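Local coordinates for SusD superfamily protein (Bacteroides fragilis NCTC 9343, PDB 3NQP), which probably binds glycans at the cell surface as a SusD-family outer-membrane protein, presumably delivering them for uptake, at residues I44-T56 and V65-E77. Residues are numbered along the deposited sequence; the frame is centred on the assembly and turned at random.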
ATOM      1  N   ILE A  44       2.674   3.477   4.081  1.00  9.98           N
ATOM      2  CA  ILE A  44       2.934   3.152   5.510  1.00 10.52           C
ATOM      3  C   ILE A  44       1.836   3.784   6.402  1.00  9.80           C
ATOM      4  O   ILE A  44       1.082   3.069   7.051  1.00 12.11           O
ATOM      5  CB  ILE A  44       4.295   3.575   5.990  1.00 11.99           C
ATOM      6  CG1 ILE A  44       5.431   2.969   5.120  1.00 13.52           C
ATOM      7  CG2 ILE A  44       4.466   3.209   7.474  1.00  9.27           C
ATOM      8  CD1 ILE A  44       5.600   1.444   5.142  1.00  8.71           C
ATOM      9  N   THR A  45       1.712   5.100   6.439  1.00  9.93           N
ATOM     10  CA  THR A  45       0.756   5.732   7.374  1.00 10.60           C
ATOM     11  C   THR A  45      -0.678   5.245   7.178  1.00  9.44           C
ATOM     12  O   THR A  45      -1.306   4.804   8.138  1.00  9.72           O
ATOM     13  CB  THR A  45       0.846   7.276   7.351  1.00  8.71           C
ATOM     14  OG1 THR A  45       2.238   7.613   7.348  1.00 13.29           O
ATOM     15  CG2 THR A  45       0.116   7.909   8.568  1.00  9.95           C
ATOM     16  N   PHE A  46      -1.142   5.271   5.939  1.00  9.24           N
ATOM     17  CA  PHE A  46      -2.517   4.912   5.592  1.00 11.51           C
ATOM     18  C   PHE A  46      -2.687   3.370   5.424  1.00 12.77           C
ATOM     19  O   PHE A  46      -3.614   2.784   5.953  1.00 12.88           O
ATOM     20  CB  PHE A  46      -2.904   5.569   4.288  1.00 10.51           C
ATOM     21  CG  PHE A  46      -3.070   7.063   4.333  1.00 12.01           C
ATOM     22  CD1 PHE A  46      -3.276   7.769   5.521  1.00 15.14           C
ATOM     23  CD2 PHE A  46      -3.149   7.763   3.147  1.00 10.02           C
ATOM     24  CE1 PHE A  46      -3.493   9.163   5.497  1.00 10.92           C
ATOM     25  CE2 PHE A  46      -3.391   9.168   3.126  1.00 15.79           C
ATOM     26  CZ  PHE A  46      -3.528   9.859   4.307  1.00 15.96           C
ATOM     27  N   GLY A  47      -1.758   2.722   4.729  1.00 14.04           N
ATOM     28  CA  GLY A  47      -1.930   1.329   4.335  1.00 11.85           C
ATOM     29  C   GLY A  47      -1.546   0.311   5.386  1.00 11.06           C
ATOM     30  O   GLY A  47      -2.149  -0.762   5.428  1.00 10.80           O
ATOM     31  N   GLU A  48      -0.517   0.600   6.192  1.00 11.47           N
ATOM     32  CA  GLU A  48       0.053  -0.438   7.106  1.00 13.24           C
ATOM     33  C   GLU A  48      -0.277  -0.235   8.577  1.00 10.98           C
ATOM     34  O   GLU A  48      -0.623  -1.182   9.270  1.00 10.79           O
ATOM     35  CB  GLU A  48       1.595  -0.444   7.067  1.00 13.26           C
ATOM     36  CG  GLU A  48       2.223  -0.959   5.877  1.00 18.12           C
ATOM     37  CD  GLU A  48       2.237  -2.458   5.747  1.00 17.16           C
ATOM     38  OE1 GLU A  48       2.265  -3.220   6.741  1.00 13.60           O
ATOM     39  OE2 GLU A  48       2.301  -2.859   4.591  1.00 18.36           O
ATOM     40  N   LEU A  49      -0.104   0.996   9.075  1.00 12.46           N
ATOM     41  CA  LEU A  49       0.017   1.159  10.535  1.00 11.00           C
ATOM     42  C   LEU A  49      -1.170   0.722  11.376  1.00 12.32           C
ATOM     43  O   LEU A  49      -0.981   0.262  12.493  1.00 12.79           O
ATOM     44  CB  LEU A  49       0.417   2.576  10.918  1.00 10.71           C
ATOM     45  CG  LEU A  49       1.821   3.088  10.546  1.00 14.53           C
ATOM     46  CD1 LEU A  49       1.963   4.525  11.082  1.00 11.28           C
ATOM     47  CD2 LEU A  49       3.005   2.169  11.003  1.00 14.17           C
ATOM     48  N   ARG A  50      -2.385   0.933  10.894  1.00 13.59           N
ATOM     49  CA  ARG A  50      -3.586   0.532  11.649  1.00 13.76           C
ATOM     50  C   ARG A  50      -3.904  -0.960  11.506  1.00 16.25           C
ATOM     51  O   ARG A  50      -4.923  -1.427  12.020  1.00 15.95           O
ATOM     52  CB  ARG A  50      -4.788   1.365  11.195  1.00 14.40           C
ATOM     53  CG  ARG A  50      -4.687   2.817  11.582  1.00  8.95           C
ATOM     54  CD  ARG A  50      -6.015   3.552  11.277  1.00 13.68           C
ATOM     55  NE  ARG A  50      -7.036   3.139  12.245  1.00  8.40           N
ATOM     56  CZ  ARG A  50      -8.264   3.619  12.371  1.00 13.82           C
ATOM     57  NH1 ARG A  50      -8.740   4.546  11.558  1.00 11.24           N
ATOM     58  NH2 ARG A  50      -9.035   3.140  13.339  1.00  9.68           N
ATOM     59  N   GLY A  51      -3.046  -1.684  10.788  1.00 13.80           N
ATOM     60  CA  GLY A  51      -3.261  -3.106  10.487  1.00 14.76           C
ATOM     61  C   GLY A  51      -3.158  -4.134  11.613  1.00 12.88           C
ATOM     62  O   GLY A  51      -3.338  -5.288  11.343  1.00 13.52           O
ATOM     63  N   GLY A  52      -2.869  -3.744  12.858  1.00 10.46           N
ATOM     64  CA  GLY A  52      -2.982  -4.679  13.983  1.00 12.20           C
ATOM     65  C   GLY A  52      -1.764  -5.561  14.160  1.00 12.26           C
ATOM     66  O   GLY A  52      -1.805  -6.554  14.885  1.00 13.87           O
ATOM     67  N   ARG A  53      -0.673  -5.236  13.499  1.00 10.57           N
ATOM     68  CA  ARG A  53       0.519  -6.077  13.627  1.00 11.34           C
ATOM     69  C   ARG A  53       1.823  -5.374  13.929  1.00 13.91           C
ATOM     70  O   ARG A  53       2.917  -5.989  13.812  1.00 10.78           O
ATOM     71  CB  ARG A  53       0.678  -6.979  12.405  1.00 15.98           C
ATOM     72  CG  ARG A  53       0.632  -6.301  11.095  1.00 12.68           C
ATOM     73  CD  ARG A  53       0.753  -7.387   9.962  1.00 13.20           C
ATOM     74  NE  ARG A  53       0.906  -6.704   8.704  1.00  8.99           N
ATOM     75  CZ  ARG A  53       1.131  -7.263   7.521  1.00 16.47           C
ATOM     76  NH1 ARG A  53       1.240  -8.579   7.393  1.00 13.10           N
ATOM     77  NH2 ARG A  53       1.228  -6.471   6.438  1.00 14.96           N
ATOM     78  N   PHE A  54       1.733  -4.124  14.387  1.00 12.38           N
ATOM     79  CA  PHE A  54       2.894  -3.364  14.804  1.00 12.74           C
ATOM     80  C   PHE A  54       2.992  -3.383  16.340  1.00 14.66           C
ATOM     81  O   PHE A  54       1.998  -3.522  17.015  1.00 12.69           O
ATOM     82  CB  PHE A  54       2.781  -1.940  14.286  1.00 11.19           C
ATOM     83  CG  PHE A  54       3.209  -1.791  12.852  1.00 13.55           C
ATOM     84  CD1 PHE A  54       4.526  -1.630  12.523  1.00 16.01           C
ATOM     85  CD2 PHE A  54       2.310  -1.895  11.849  1.00 14.83           C
ATOM     86  CE1 PHE A  54       4.932  -1.526  11.213  1.00 18.85           C
ATOM     87  CE2 PHE A  54       2.701  -1.793  10.533  1.00 18.20           C
ATOM     88  CZ  PHE A  54       4.019  -1.622  10.215  1.00 17.94           C
ATOM     89  N   ILE A  55       4.200  -3.345  16.879  1.00 14.77           N
ATOM     90  CA  ILE A  55       4.338  -3.206  18.313  1.00 15.99           C
ATOM     91  C   ILE A  55       4.311  -1.702  18.669  1.00 14.97           C
ATOM     92  O   ILE A  55       4.505  -0.837  17.797  1.00 13.35           O
ATOM     93  CB  ILE A  55       5.606  -3.883  18.828  1.00 14.54           C
ATOM     94  CG1 ILE A  55       6.855  -3.180  18.322  1.00 20.18           C
ATOM     95  CG2 ILE A  55       5.663  -5.376  18.440  1.00 19.94           C
ATOM     96  CD1 ILE A  55       7.622  -2.521  19.407  1.00 25.79           C
ATOM     97  N   THR A  56       4.110  -1.415  19.953  1.00 14.40           N
ATOM     98  CA  THR A  56       4.267  -0.060  20.480  1.00 16.53           C
ATOM     99  C   THR A  56       5.166  -0.112  21.711  1.00 15.67           C
ATOM    100  O   THR A  56       5.556  -1.190  22.150  1.00 14.99           O
ATOM    101  CB  THR A  56       2.894   0.593  20.851  1.00 18.06           C
ATOM    102  OG1 THR A  56       2.265  -0.194  21.850  1.00 18.16           O
ATOM    103  CG2 THR A  56       2.004   0.652  19.643  1.00 17.31           C
ATOM    104  N   VAL A  65       8.818   3.694  19.550  1.00 12.38           N
ATOM    105  CA  VAL A  65       8.433   3.651  18.161  1.00 13.16           C
ATOM    106  C   VAL A  65       7.580   4.843  17.808  1.00 12.76           C
ATOM    107  O   VAL A  65       7.016   5.471  18.690  1.00 12.35           O
ATOM    108  CB  VAL A  65       7.649   2.352  17.791  1.00 14.81           C
ATOM    109  CG1 VAL A  65       8.555   1.111  17.936  1.00 14.02           C
ATOM    110  CG2 VAL A  65       6.372   2.252  18.595  1.00 14.65           C
ATOM    111  N   SER A  66       7.515   5.156  16.521  1.00 11.43           N
ATOM    112  CA  SER A  66       6.733   6.325  16.051  1.00 15.82           C
ATOM    113  C   SER A  66       5.270   5.989  15.811  1.00 15.37           C
ATOM    114  O   SER A  66       4.913   4.807  15.653  1.00 11.58           O
ATOM    115  CB  SER A  66       7.351   6.877  14.777  1.00 14.74           C
ATOM    116  OG  SER A  66       8.700   7.298  15.022  1.00 21.22           O
ATOM    117  N   ASN A  67       4.426   7.030  15.724  1.00 12.25           N
ATOM    118  CA  ASN A  67       3.029   6.883  15.376  1.00 14.19           C
ATOM    119  C   ASN A  67       2.277   5.908  16.288  1.00 15.86           C
ATOM    120  O   ASN A  67       1.337   5.216  15.848  1.00 15.34           O
ATOM    121  CB  ASN A  67       2.901   6.467  13.895  1.00 14.19           C
ATOM    122  CG  ASN A  67       3.465   7.516  12.935  1.00 19.32           C
ATOM    123  OD1 ASN A  67       4.335   7.219  12.115  1.00 21.29           O
ATOM    124  ND2 ASN A  67       3.020   8.779  13.097  1.00 11.98           N
ATOM    125  N   GLY A  68       2.671   5.824  17.552  1.00 13.03           N
ATOM    126  CA  GLY A  68       2.041   4.796  18.436  1.00 14.96           C
ATOM    127  C   GLY A  68       0.526   4.975  18.539  1.00 13.69           C
ATOM    128  O   GLY A  68      -0.228   3.998  18.617  1.00 11.96           O
ATOM    129  N   ASP A  69       0.051   6.213  18.549  1.00 13.98           N
ATOM    130  CA  ASP A  69      -1.404   6.436  18.586  1.00 16.15           C
ATOM    131  C   ASP A  69      -2.157   5.849  17.372  1.00 14.37           C
ATOM    132  O   ASP A  69      -3.277   5.313  17.532  1.00 16.18           O
ATOM    133  CB  ASP A  69      -1.745   7.911  18.714  1.00 15.02           C
ATOM    134  CG  ASP A  69      -1.433   8.474  20.106  1.00 22.53           C
ATOM    135  OD1 ASP A  69      -1.717   7.823  21.141  1.00 14.39           O
ATOM    136  OD2 ASP A  69      -0.914   9.602  20.134  1.00 14.85           O
ATOM    137  N   ILE A  70      -1.599   5.985  16.177  1.00 12.75           N
ATOM    138  CA  ILE A  70      -2.228   5.360  14.972  1.00 13.42           C
ATOM    139  C   ILE A  70      -2.313   3.839  15.168  1.00 12.47           C
ATOM    140  O   ILE A  70      -3.365   3.213  14.970  1.00 11.89           O
ATOM    141  CB  ILE A  70      -1.483   5.688  13.627  1.00 12.93           C
ATOM    142  CG1 ILE A  70      -1.506   7.190  13.325  1.00 12.19           C
ATOM    143  CG2 ILE A  70      -2.131   4.938  12.405  1.00  7.85           C
ATOM    144  CD1 ILE A  70      -0.722   7.600  12.114  1.00 11.12           C
ATOM    145  N   ILE A  71      -1.196   3.260  15.586  1.00 13.17           N
ATOM    146  CA  ILE A  71      -1.062   1.836  15.762  1.00 11.13           C
ATOM    147  C   ILE A  71      -2.069   1.327  16.783  1.00 12.44           C
ATOM    148  O   ILE A  71      -2.663   0.288  16.564  1.00  8.84           O
ATOM    149  CB  ILE A  71       0.377   1.465  16.171  1.00 11.02           C
ATOM    150  CG1 ILE A  71       1.332   1.713  14.999  1.00 13.44           C
ATOM    151  CG2 ILE A  71       0.387   0.009  16.665  1.00  9.98           C
ATOM    152  CD1 ILE A  71       2.811   1.891  15.338  1.00 10.34           C
ATOM    153  N   LEU A  72      -2.285   2.091  17.869  1.00 13.69           N
ATOM    154  CA  LEU A  72      -3.200   1.743  18.948  1.00 15.00           C
ATOM    155  C   LEU A  72      -4.654   2.088  18.628  1.00 15.17           C
ATOM    156  O   LEU A  72      -5.538   1.865  19.435  1.00 14.52           O
ATOM    157  CB  LEU A  72      -2.768   2.417  20.275  1.00 13.13           C
ATOM    158  CG  LEU A  72      -1.436   1.899  20.868  1.00 14.28           C
ATOM    159  CD1 LEU A  72      -0.859   2.807  21.974  1.00 19.72           C
ATOM    160  CD2 LEU A  72      -1.596   0.437  21.354  1.00 17.24           C
ATOM    161  N   GLN A  73      -4.917   2.630  17.454  1.00 12.56           N
ATOM    162  CA  GLN A  73      -6.268   3.048  17.125  1.00 12.73           C
ATOM    163  C   GLN A  73      -6.792   4.193  18.033  1.00 13.30           C
ATOM    164  O   GLN A  73      -8.001   4.344  18.179  1.00 14.58           O
ATOM    165  CB  GLN A  73      -7.267   1.863  17.158  1.00 14.94           C
ATOM    166  CG  GLN A  73      -6.705   0.506  16.607  1.00 11.94           C
ATOM    167  CD  GLN A  73      -6.472   0.498  15.117  1.00 15.79           C
ATOM    168  OE1 GLN A  73      -7.064   1.300  14.408  1.00 14.00           O
ATOM    169  NE2 GLN A  73      -5.617  -0.429  14.628  1.00 10.33           N
ATOM    170  N   ASN A  74      -5.877   4.989  18.603  1.00 13.20           N
ATOM    171  CA  ASN A  74      -6.216   6.093  19.480  1.00 13.05           C
ATOM    172  C   ASN A  74      -6.466   7.277  18.568  1.00 13.92           C
ATOM    173  O   ASN A  74      -5.505   7.925  18.121  1.00 13.33           O
ATOM    174  CB  ASN A  74      -5.062   6.512  20.408  1.00 15.55           C
ATOM    175  CG  ASN A  74      -4.719   5.491  21.466  1.00 23.59           C
ATOM    176  OD1 ASN A  74      -5.491   4.557  21.756  1.00 26.50           O
ATOM    177  ND2 ASN A  74      -3.537   5.684  22.083  1.00 21.23           N
ATOM    178  N   PHE A  75      -7.744   7.522  18.273  1.00 11.88           N
ATOM    179  CA  PHE A  75      -8.136   8.556  17.341  1.00 13.42           C
ATOM    180  C   PHE A  75      -9.229   9.419  17.933  1.00 14.18           C
ATOM    181  O   PHE A  75     -10.225   8.893  18.420  1.00 14.92           O
ATOM    182  CB  PHE A  75      -8.670   7.938  16.062  1.00 14.13           C
ATOM    183  CG  PHE A  75      -7.588   7.546  15.074  1.00  9.89           C
ATOM    184  CD1 PHE A  75      -6.988   8.512  14.265  1.00 14.32           C
ATOM    185  CD2 PHE A  75      -7.184   6.243  14.941  1.00 12.00           C
ATOM    186  CE1 PHE A  75      -6.026   8.178  13.357  1.00 14.71           C
ATOM    187  CE2 PHE A  75      -6.177   5.904  14.033  1.00 12.83           C
ATOM    188  CZ  PHE A  75      -5.615   6.865  13.243  1.00 10.55           C
ATOM    189  N   ASP A  76      -9.013  10.729  17.883  1.00 15.75           N
ATOM    190  CA  ASP A  76     -10.032  11.739  18.241  1.00 17.74           C
ATOM    191  C   ASP A  76      -9.544  13.093  17.713  1.00 16.94           C
ATOM    192  O   ASP A  76      -8.515  13.168  17.015  1.00 15.47           O
ATOM    193  CB  ASP A  76     -10.277  11.732  19.765  1.00 17.46           C
ATOM    194  CG  ASP A  76      -9.012  11.987  20.571  1.00 17.49           C
ATOM    195  OD1 ASP A  76      -8.192  12.838  20.161  1.00 17.28           O
ATOM    196  OD2 ASP A  76      -8.830  11.344  21.631  1.00 19.76           O
ATOM    197  N   GLU A  77     -10.234  14.183  18.048  1.00 16.24           N
ATOM    198  CA  GLU A  77      -9.878  15.483  17.487  1.00 16.75           C
ATOM    199  C   GLU A  77      -8.505  16.056  17.918  1.00 19.02           C
ATOM    200  O   GLU A  77      -8.072  17.048  17.351  1.00 19.87           O
ATOM    201  CB  GLU A  77     -10.970  16.519  17.750  1.00 20.65           C
ATOM    202  CG  GLU A  77     -11.050  16.952  19.184  1.00 20.07           C
ATOM    203  CD  GLU A  77     -12.061  18.082  19.425  1.00 19.66           C
ATOM    204  OE1 GLU A  77     -12.757  18.562  18.490  1.00 23.63           O
ATOM    205  OE2 GLU A  77     -12.112  18.510  20.584  1.00 24.46           O
TER
HETATM  206  O   HOH W   1       4.239   7.566   9.362  1.00 18.91           O
HETATM  207  O   HOH W   2      -2.466  -1.349  14.496  1.00 18.19           O
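T45 lays its methyl CG2 across the end of I70, 3.7 Å from CD1, while its hydroxyl OG1 lies 2.8 Å from a water that donates to N67 OD1; Y317 is a second partner of that N67 oxygen. One turn on, L49 points at the short helix 68-71: its CB meets I70 CG2, CD1 presses on N67 CB at 3.5 Å, and CD2 lies over the centre of the F54 ring, tying the first segment to itself. R50 makes the polar grip. Its CG rests on I70 CG2, and a bend at chi3 (73°) brings the guanidinium side-on to Q73, whose OE1 accepts from NE at 2.8 Å and from NH2 at 2.9 Å, in the guanidinium plane. Q73 NE2 returns a bond to R50 O (2.9 Å), tilted from the carbonyl plane, so the amide is held at both ends. One face of the guanidinium carries F75 CE2, 3.4 Å above the plane and offset toward its rim, with the ring turned 39°. A second water takes the N-H of G52 and donates to the carbonyls of L49 and I71, bridging the two backbones. F54 CB rests on I71 CG2 and CD1, the I55 carbonyl on CD1 as well, and I55 CD1 touches V65 CG1. T56 closes the row, its CG2 tight against I71 CG2 and also touching L72. The contact is local packing in the N-terminal part of this SusD-like chain, joining helix 39-48 and the loop that follows it to the one-turn helix 68-71, which finishes in a Schellman motif at Q73. K491 binds both R50 NH2 and Q73 O, W453 of helix 452-458 packs on R50, and F46 reaches helix 110-135.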